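Long-range contact in afamin (Homo sapiens, PDB 6FAK), which carries hydrophobic molecules in body fluids, binding vitamin E and keeping lipidated Wnt proteins soluble and active: residues A220-F231 / A331-P342. Numbering follows the deposited sequence.
Sequences AILSQKFPKIEF and AKFTFEYSRRHP
Lys-332 lies across one face of the Phe-231 ring in the second domain of the all-helical serum albumin fold. Phe-231 begins helix 231-250, so this pair stands apart from the crossing of helices 220-225 and 331-339, whose short axes approach to 7.8 Å at -40°. Residues 220-231 belong to the region that forms the pocket for hydrophobic ligands. CG of Lys-332 stands 4.2 Å from the Phe-231 centroid, almost on the ring normal, a CH-pi contact; its NZ pairs with Glu-336 of its own helix.

Two residues on, the methyl CG2 of Thr-334 meets Ala-220, while its OG1 bonds to Phe-330 O. Phe-335 lies between CA of Phe-231 over one face and CD of Arg-339 over the other, with Ser-223 and Ile-229 at its rim. Its CG is anti to the backbone N (chi1 164°), which carries the ring obliquely against Phe-231, CD2 lying 3.7 Å from Phe-231 CD1 with the planes inclined at 48°. OG of Ser-223, itself bonded to Ile-219 O, sits in the ring plane 3.3 Å from CD1 of Phe-335, and Ile-229 supplies CG2 at CE1. Ser-338 then brings OG within 3.6 Å of Ala-220 CB while hydrogen-bonding Thr-334 O within its helix, and Leu-349 of helix 346-363 also touches its side chain.

Arg-339 lays its guanidinium over Phe-335 CZ and uses three nitrogens in the same plane: NE and NH2 both grip Glu-336 OE1, whereas NH1 donates to Pro-227 O at 3.2 Å, nearly straight. This ties the turn after helix 220-225 to the neighbouring helix. A water bridges Gln-224 O and Arg-339 O. Beyond helix 331-339, the extended Gln-224 side chain, which also bonds to Leu-344 O, directs NE2 to His-341 O at 3.0 Å, with that oxygen in its amide plane.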
# COMPACT_ATOMS: atom_id res chain seq x y z
N ALA A 220 -8.10 -1.06 -16.18
CA ALA A 220 -8.86 -2.16 -15.59
C ALA A 220 -9.76 -1.69 -14.45
O ALA A 220 -10.89 -2.04 -14.44
CB ALA A 220 -7.96 -3.30 -15.14
N ILE A 221 -9.24 -0.86 -13.52
CA ILE A 221 -10.00 -0.38 -12.36
C ILE A 221 -11.15 0.54 -12.77
O ILE A 221 -12.29 0.40 -12.28
CB ILE A 221 -9.11 0.40 -11.35
CG1 ILE A 221 -8.13 -0.55 -10.64
CG2 ILE A 221 -9.96 1.11 -10.28
CD1 ILE A 221 -7.00 0.19 -9.93
N LEU A 222 -10.84 1.53 -13.62
CA LEU A 222 -11.89 2.47 -14.07
C LEU A 222 -13.02 1.81 -14.90
O LEU A 222 -14.22 2.21 -14.84
CB LEU A 222 -11.24 3.64 -14.78
CG LEU A 222 -10.26 4.50 -13.96
CD1 LEU A 222 -9.52 5.50 -14.81
CD2 LEU A 222 -11.05 5.25 -12.88
N SER A 223 -12.65 0.83 -15.72
CA SER A 223 -13.63 0.10 -16.53
C SER A 223 -14.55 -0.78 -15.67
O SER A 223 -15.74 -0.89 -15.93
CB SER A 223 -12.94 -0.75 -17.63
OG SER A 223 -12.10 0.02 -18.49
N GLN A 224 -14.00 -1.38 -14.61
CA GLN A 224 -14.83 -2.10 -13.62
C GLN A 224 -15.75 -1.18 -12.85
O GLN A 224 -16.91 -1.52 -12.62
CB GLN A 224 -13.98 -2.84 -12.58
CG GLN A 224 -13.80 -4.28 -12.89
CD GLN A 224 -13.06 -5.05 -11.81
OE1 GLN A 224 -12.44 -4.48 -10.89
NE2 GLN A 224 -13.08 -6.35 -11.94
N LYS A 225 -15.23 -0.05 -12.42
CA LYS A 225 -15.98 0.90 -11.61
C LYS A 225 -17.05 1.65 -12.40
O LYS A 225 -18.13 1.92 -11.87
CB LYS A 225 -15.01 1.90 -10.97
CG LYS A 225 -15.66 2.78 -9.92
CD LYS A 225 -14.64 3.77 -9.39
CE LYS A 225 -15.18 4.59 -8.21
NZ LYS A 225 -14.76 3.96 -6.93
N PHE A 226 -16.74 2.01 -13.65
CA PHE A 226 -17.65 2.80 -14.49
C PHE A 226 -17.92 2.03 -15.77
O PHE A 226 -17.52 2.45 -16.85
CB PHE A 226 -17.03 4.16 -14.83
CG PHE A 226 -16.61 4.96 -13.63
CD1 PHE A 226 -17.52 5.24 -12.61
CD2 PHE A 226 -15.33 5.48 -13.53
CE1 PHE A 226 -17.15 5.97 -11.50
CE2 PHE A 226 -14.94 6.22 -12.42
CZ PHE A 226 -15.86 6.47 -11.40
N PRO A 227 -18.64 0.92 -15.67
CA PRO A 227 -18.77 0.06 -16.84
C PRO A 227 -19.64 0.64 -17.95
O PRO A 227 -19.61 0.10 -19.05
CB PRO A 227 -19.39 -1.20 -16.27
CG PRO A 227 -20.11 -0.77 -15.06
CD PRO A 227 -19.27 0.31 -14.49
N LYS A 228 -20.37 1.72 -17.70
CA LYS A 228 -21.13 2.36 -18.78
C LYS A 228 -20.34 3.45 -19.55
O LYS A 228 -20.85 3.99 -20.51
CB LYS A 228 -22.48 2.89 -18.23
CG LYS A 228 -22.47 4.30 -17.67
CD LYS A 228 -23.88 4.80 -17.31
CE LYS A 228 -24.24 6.09 -18.05
NZ LYS A 228 -25.17 6.94 -17.26
N ILE A 229 -19.11 3.76 -19.14
CA ILE A 229 -18.30 4.79 -19.80
C ILE A 229 -17.94 4.42 -21.24
O ILE A 229 -17.73 3.25 -21.53
CB ILE A 229 -17.00 5.03 -18.97
CG1 ILE A 229 -16.29 6.33 -19.37
CG2 ILE A 229 -16.03 3.84 -19.09
CD1 ILE A 229 -15.10 6.59 -18.46
N GLU A 230 -17.85 5.40 -22.14
CA GLU A 230 -17.33 5.18 -23.54
C GLU A 230 -15.83 5.09 -23.57
O GLU A 230 -15.15 5.80 -22.81
CB GLU A 230 -17.79 6.26 -24.54
CG GLU A 230 -16.72 7.16 -25.22
CD GLU A 230 -16.52 7.00 -26.75
OE1 GLU A 230 -15.87 5.99 -27.23
OE2 GLU A 230 -16.93 7.95 -27.50
N PHE A 231 -15.30 4.29 -24.50
CA PHE A 231 -13.87 4.04 -24.58
C PHE A 231 -13.04 5.34 -24.66
O PHE A 231 -12.09 5.52 -23.91
CB PHE A 231 -13.55 3.07 -25.72
CG PHE A 231 -12.10 2.70 -25.82
CD1 PHE A 231 -11.48 2.00 -24.81
CD2 PHE A 231 -11.35 3.05 -26.93
CE1 PHE A 231 -10.14 1.66 -24.89
CE2 PHE A 231 -10.02 2.70 -27.02
CZ PHE A 231 -9.41 2.01 -25.99
N ALA A 331 -5.54 -1.94 -24.92
CA ALA A 331 -6.36 -1.07 -24.04
C ALA A 331 -7.86 -1.30 -24.21
O ALA A 331 -8.59 -1.39 -23.22
CB ALA A 331 -6.02 0.42 -24.27
N LYS A 332 -8.31 -1.39 -25.47
CA LYS A 332 -9.70 -1.69 -25.75
C LYS A 332 -10.12 -3.09 -25.25
O LYS A 332 -11.21 -3.27 -24.71
CB LYS A 332 -10.03 -1.57 -27.23
CG LYS A 332 -11.52 -1.43 -27.45
CD LYS A 332 -11.88 -1.01 -28.85
CE LYS A 332 -13.32 -0.44 -28.92
NZ LYS A 332 -14.32 -1.06 -27.98
N PHE A 333 -9.26 -4.08 -25.45
CA PHE A 333 -9.51 -5.42 -24.87
C PHE A 333 -9.64 -5.34 -23.34
O PHE A 333 -10.59 -5.87 -22.77
CB PHE A 333 -8.41 -6.42 -25.25
CG PHE A 333 -8.58 -7.73 -24.54
CD1 PHE A 333 -9.54 -8.63 -24.96
CD2 PHE A 333 -7.81 -8.03 -23.39
CE1 PHE A 333 -9.72 -9.83 -24.27
CE2 PHE A 333 -7.96 -9.22 -22.72
CZ PHE A 333 -8.92 -10.13 -23.14
N THR A 334 -8.74 -4.61 -22.71
CA THR A 334 -8.72 -4.51 -21.27
C THR A 334 -10.05 -3.84 -20.78
O THR A 334 -10.71 -4.33 -19.88
CB THR A 334 -7.47 -3.75 -20.78
OG1 THR A 334 -6.24 -4.34 -21.28
CG2 THR A 334 -7.48 -3.70 -19.25
N PHE A 335 -10.42 -2.74 -21.46
CA PHE A 335 -11.70 -2.04 -21.24
C PHE A 335 -12.90 -2.99 -21.33
O PHE A 335 -13.71 -3.11 -20.39
CB PHE A 335 -11.81 -0.88 -22.21
CG PHE A 335 -13.18 -0.32 -22.36
CD1 PHE A 335 -13.77 0.40 -21.32
CD2 PHE A 335 -13.88 -0.47 -23.56
CE1 PHE A 335 -15.04 0.96 -21.49
CE2 PHE A 335 -15.15 0.07 -23.72
CZ PHE A 335 -15.74 0.78 -22.69
N GLU A 336 -13.01 -3.65 -22.47
CA GLU A 336 -14.18 -4.51 -22.73
C GLU A 336 -14.22 -5.72 -21.77
O GLU A 336 -15.31 -6.04 -21.23
CB GLU A 336 -14.20 -4.99 -24.18
CG GLU A 336 -14.46 -3.90 -25.23
CD GLU A 336 -15.84 -3.22 -25.10
OE1 GLU A 336 -16.72 -3.72 -24.40
OE2 GLU A 336 -16.06 -2.15 -25.71
N TYR A 337 -13.06 -6.36 -21.55
CA TYR A 337 -13.00 -7.54 -20.68
C TYR A 337 -13.22 -7.16 -19.21
O TYR A 337 -14.00 -7.83 -18.48
CB TYR A 337 -11.67 -8.32 -20.87
CG TYR A 337 -11.76 -9.74 -20.37
CD1 TYR A 337 -11.57 -10.05 -19.04
CD2 TYR A 337 -12.14 -10.79 -21.24
CE1 TYR A 337 -11.73 -11.34 -18.56
CE2 TYR A 337 -12.28 -12.12 -20.77
CZ TYR A 337 -12.04 -12.38 -19.42
OH TYR A 337 -12.19 -13.65 -18.89
N SER A 338 -12.58 -6.08 -18.75
CA SER A 338 -12.73 -5.62 -17.35
C SER A 338 -14.16 -5.19 -16.99
O SER A 338 -14.67 -5.58 -15.94
CB SER A 338 -11.76 -4.50 -17.01
OG SER A 338 -10.43 -4.93 -17.26
N ARG A 339 -14.82 -4.44 -17.87
CA ARG A 339 -16.15 -3.96 -17.59
C ARG A 339 -17.20 -5.05 -17.54
O ARG A 339 -18.20 -4.89 -16.84
CB ARG A 339 -16.58 -2.84 -18.52
CG ARG A 339 -16.98 -3.24 -19.91
CD ARG A 339 -17.32 -1.96 -20.62
NE ARG A 339 -17.57 -2.16 -22.01
CZ ARG A 339 -18.50 -1.51 -22.72
NH1 ARG A 339 -19.32 -0.63 -22.14
NH2 ARG A 339 -18.60 -1.73 -24.01
N ARG A 340 -16.96 -6.15 -18.26
CA ARG A 340 -17.81 -7.33 -18.22
C ARG A 340 -17.48 -8.37 -17.17
O ARG A 340 -18.19 -9.33 -17.06
CB ARG A 340 -17.80 -8.04 -19.56
CG ARG A 340 -18.48 -7.27 -20.66
CD ARG A 340 -18.22 -8.01 -21.97
NE ARG A 340 -18.99 -7.44 -23.08
CZ ARG A 340 -18.64 -6.33 -23.70
NH1 ARG A 340 -17.57 -5.65 -23.29
NH2 ARG A 340 -19.38 -5.87 -24.70
N HIS A 341 -16.41 -8.19 -16.40
CA HIS A 341 -16.01 -9.14 -15.38
C HIS A 341 -15.71 -8.39 -14.08
O HIS A 341 -14.58 -8.38 -13.59
CB HIS A 341 -14.78 -9.92 -15.85
CG HIS A 341 -15.03 -10.81 -17.02
ND1 HIS A 341 -14.98 -10.35 -18.32
CD2 HIS A 341 -15.41 -12.11 -17.09
CE1 HIS A 341 -15.28 -11.34 -19.14
NE2 HIS A 341 -15.55 -12.42 -18.42
N PRO A 342 -16.75 -7.77 -13.48
CA PRO A 342 -16.63 -7.15 -12.17
C PRO A 342 -16.22 -8.07 -11.03
O PRO A 342 -15.77 -7.57 -10.01
CB PRO A 342 -18.05 -6.60 -11.90
CG PRO A 342 -18.94 -7.45 -12.70
CD PRO A 342 -18.15 -7.76 -13.95
O HOH W 1 -18.17 -3.98 -14.09